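Local coordinates for protein AT-less polyketide synthase (Streptomyces platensis subsp. rosaceus, PDB 4TKT) that probably catalyses decarboxylative carbon-carbon bond formation as a ketosynthase domain of the AT-less polyketide synthase that makes isomigrastatin, at residues G146-V151 with S216-K221. Residues are numbered along the deposited sequence; the frame is centred on the assembly and turned at random.
Sequences GAEYSV and SVHPGK
A histidine-carboxylate hydrogen bond between E148 and H218 joins helix 142-151 to the turn that leads into helix 220-227 in the ketosynthase. It is the one side-chain pair that touches between 146-151 and 216-221. H218 NE2 donates to E148 OE2 over 2.8 Å, with an N-H...O angle of 144°, so the bond is somewhat bent. The oxygen lies in the plane of the imidazole ring, at its edge. The donor stands above the E148 carboxylate plane, 42° out of it. OE1 takes no part in this bond and stays 3.6 Å from H218 NE2. The CA atoms of E148 and H218 are 11.3 Å apart, and the two side chains bridge this together, E148 with a chain extended beyond CG. The imidazole meets it from the opposite direction, its CG placed anti to the backbone N (chi1 -165°).

The other ring nitrogen makes a capping bond in that turn. H218 ND1 accepts from G220 N at 3.0 Å, with the donor tilted from the ring plane. Bonds at both nitrogens restrain the rotation of the ring. Donating through NE2 and accepting at ND1 is consistent with a neutral imidazole protonated on NE2. P219 CD sits over one face of the H218 ring, 3.3 Å above the plane and offset toward the rim. H218 is buried and E148 is exposed, so the contact is only partly buried.

Y145, one helical turn before Y149, meets the H218 ring edge-to-face, and its OH bonds to V217 O. L144 of the same helix also touches H218. The segment 216-221 comes just after strand 208-214 of the large mixed sheet and leads into helix 220-227, while helix 142-151 follows the adjacent parallel strand 129-136.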
ATOM      1  N   GLY A 146      -7.663  10.002 -25.198  1.00 30.67           N
ATOM      2  CA  GLY A 146      -7.062  10.980 -26.085  1.00 41.55           C
ATOM      3  C   GLY A 146      -7.229  10.620 -27.548  1.00 44.20           C
ATOM      4  O   GLY A 146      -7.426  11.491 -28.394  1.00 43.10           O
ATOM      5  N   ALA A 147      -7.155   9.326 -27.845  1.00 42.05           N
ATOM      6  CA  ALA A 147      -7.318   8.843 -29.209  1.00 41.05           C
ATOM      7  C   ALA A 147      -8.773   8.948 -29.652  1.00 42.86           C
ATOM      8  O   ALA A 147      -9.061   9.299 -30.799  1.00 35.61           O
ATOM      9  CB  ALA A 147      -6.829   7.407 -29.326  1.00 32.60           C
ATOM     10  N   GLU A 148      -9.685   8.635 -28.736  1.00 39.97           N
ATOM     11  CA  GLU A 148     -11.115   8.712 -29.018  1.00 41.11           C
ATOM     12  C   GLU A 148     -11.528  10.153 -29.268  1.00 40.85           C
ATOM     13  O   GLU A 148     -12.435  10.426 -30.048  1.00 44.62           O
ATOM     14  CB  GLU A 148     -11.929   8.120 -27.867  1.00 41.73           C
ATOM     15  CG  GLU A 148     -11.761   6.619 -27.698  1.00 45.36           C
ATOM     16  CD  GLU A 148     -12.444   6.083 -26.454  1.00 48.73           C
ATOM     17  OE1 GLU A 148     -12.857   6.895 -25.599  1.00 50.51           O
ATOM     18  OE2 GLU A 148     -12.570   4.848 -26.333  1.00 50.53           O
ATOM     19  N   TYR A 149     -10.848  11.074 -28.597  1.00 46.57           N
ATOM     20  CA  TYR A 149     -11.116  12.492 -28.776  1.00 45.74           C
ATOM     21  C   TYR A 149     -10.540  12.985 -30.099  1.00 47.73           C
ATOM     22  O   TYR A 149     -11.196  13.715 -30.841  1.00 45.69           O
ATOM     23  CB  TYR A 149     -10.529  13.296 -27.612  1.00 43.53           C
ATOM     24  CG  TYR A 149     -11.118  14.677 -27.469  1.00 50.65           C
ATOM     25  CD1 TYR A 149     -10.711  15.716 -28.297  1.00 56.19           C
ATOM     26  CD2 TYR A 149     -12.081  14.945 -26.506  1.00 55.78           C
ATOM     27  CE1 TYR A 149     -11.249  16.980 -28.171  1.00 63.53           C
ATOM     28  CE2 TYR A 149     -12.625  16.207 -26.371  1.00 63.32           C
ATOM     29  CZ  TYR A 149     -12.205  17.221 -27.207  1.00 71.06           C
ATOM     30  OH  TYR A 149     -12.743  18.482 -27.077  1.00 82.72           O
ATOM     31  N   SER A 150      -9.312  12.569 -30.391  1.00 50.76           N
ATOM     32  CA  SER A 150      -8.568  13.080 -31.536  1.00 51.81           C
ATOM     33  C   SER A 150      -9.182  12.710 -32.882  1.00 55.52           C
ATOM     34  O   SER A 150      -9.035  13.445 -33.858  1.00 57.77           O
ATOM     35  CB  SER A 150      -7.124  12.582 -31.479  1.00 48.51           C
ATOM     36  OG  SER A 150      -6.480  13.039 -30.303  1.00 48.38           O
ATOM     37  N   VAL A 151      -9.866  11.572 -32.940  1.00 58.60           N
ATOM     38  CA  VAL A 151     -10.440  11.113 -34.200  1.00 65.69           C
ATOM     39  C   VAL A 151     -11.627  11.984 -34.614  1.00 71.82           C
ATOM     40  O   VAL A 151     -11.769  12.330 -35.787  1.00 77.96           O
ATOM     41  CB  VAL A 151     -10.871   9.624 -34.121  1.00 69.28           C
ATOM     42  CG1 VAL A 151     -11.647   9.345 -32.850  1.00 64.73           C
ATOM     43  CG2 VAL A 151     -11.680   9.226 -35.348  1.00 75.56           C
ATOM     44  N   SER A 216      -9.512   1.300 -13.057  1.00 25.25           N
ATOM     45  CA  SER A 216     -10.448   0.977 -14.126  1.00 30.04           C
ATOM     46  C   SER A 216     -11.069   2.256 -14.668  1.00 24.91           C
ATOM     47  O   SER A 216     -12.186   2.618 -14.302  1.00 28.25           O
ATOM     48  CB  SER A 216     -11.539   0.024 -13.628  1.00 34.80           C
ATOM     49  OG  SER A 216     -10.987  -1.202 -13.177  1.00 37.81           O
ATOM     50  N   VAL A 217     -10.344   2.936 -15.549  1.00 22.81           N
ATOM     51  CA  VAL A 217     -10.741   4.267 -15.993  1.00 29.29           C
ATOM     52  C   VAL A 217     -11.473   4.261 -17.334  1.00 32.32           C
ATOM     53  O   VAL A 217     -11.986   5.289 -17.773  1.00 37.54           O
ATOM     54  CB  VAL A 217      -9.516   5.193 -16.105  1.00 30.84           C
ATOM     55  CG1 VAL A 217      -8.667   5.096 -14.845  1.00 35.35           C
ATOM     56  CG2 VAL A 217      -8.693   4.824 -17.315  1.00 20.66           C
ATOM     57  N   HIS A 218     -11.528   3.099 -17.975  1.00 31.41           N
ATOM     58  CA  HIS A 218     -12.063   2.995 -19.329  1.00 29.62           C
ATOM     59  C   HIS A 218     -12.936   1.743 -19.476  1.00 35.68           C
ATOM     60  O   HIS A 218     -12.640   0.704 -18.888  1.00 39.06           O
ATOM     61  CB  HIS A 218     -10.908   2.983 -20.333  1.00 22.55           C
ATOM     62  CG  HIS A 218     -11.323   3.236 -21.748  1.00 33.88           C
ATOM     63  ND1 HIS A 218     -11.647   2.221 -22.622  1.00 38.68           N
ATOM     64  CD2 HIS A 218     -11.454   4.389 -22.446  1.00 32.59           C
ATOM     65  CE1 HIS A 218     -11.964   2.737 -23.796  1.00 35.65           C
ATOM     66  NE2 HIS A 218     -11.855   4.051 -23.715  1.00 34.90           N
ATOM     67  N   PRO A 219     -14.024   1.839 -20.254  1.00 33.25           N
ATOM     68  CA  PRO A 219     -14.929   0.695 -20.418  1.00 34.01           C
ATOM     69  C   PRO A 219     -14.310  -0.475 -21.190  1.00 35.17           C
ATOM     70  O   PRO A 219     -14.823  -1.592 -21.115  1.00 29.96           O
ATOM     71  CB  PRO A 219     -16.110   1.291 -21.192  1.00 31.35           C
ATOM     72  CG  PRO A 219     -15.552   2.494 -21.874  1.00 28.17           C
ATOM     73  CD  PRO A 219     -14.531   3.045 -20.932  1.00 31.67           C
ATOM     74  N   GLY A 220     -13.222  -0.218 -21.910  1.00 36.17           N
ATOM     75  CA  GLY A 220     -12.573  -1.230 -22.724  1.00 26.45           C
ATOM     76  C   GLY A 220     -12.249  -2.515 -21.984  1.00 34.13           C
ATOM     77  O   GLY A 220     -12.452  -3.610 -22.511  1.00 38.36           O
ATOM     78  N   LYS A 221     -11.750  -2.378 -20.759  1.00 28.99           N
ATOM     79  CA  LYS A 221     -11.400  -3.531 -19.938  1.00 23.64           C
ATOM     80  C   LYS A 221     -12.598  -4.450 -19.735  1.00 33.76           C
ATOM     81  O   LYS A 221     -12.460  -5.670 -19.701  1.00 36.65           O
ATOM     82  CB  LYS A 221     -10.859  -3.079 -18.584  1.00 22.86           C
ATOM     83  CG  LYS A 221     -10.476  -4.219 -17.656  1.00 39.00           C
ATOM     84  CD  LYS A 221     -10.259  -3.735 -16.230  1.00 44.71           C
ATOM     85  CE  LYS A 221      -9.111  -2.745 -16.139  1.00 43.64           C
ATOM     86  NZ  LYS A 221      -8.863  -2.316 -14.734  1.00 40.69           N
TER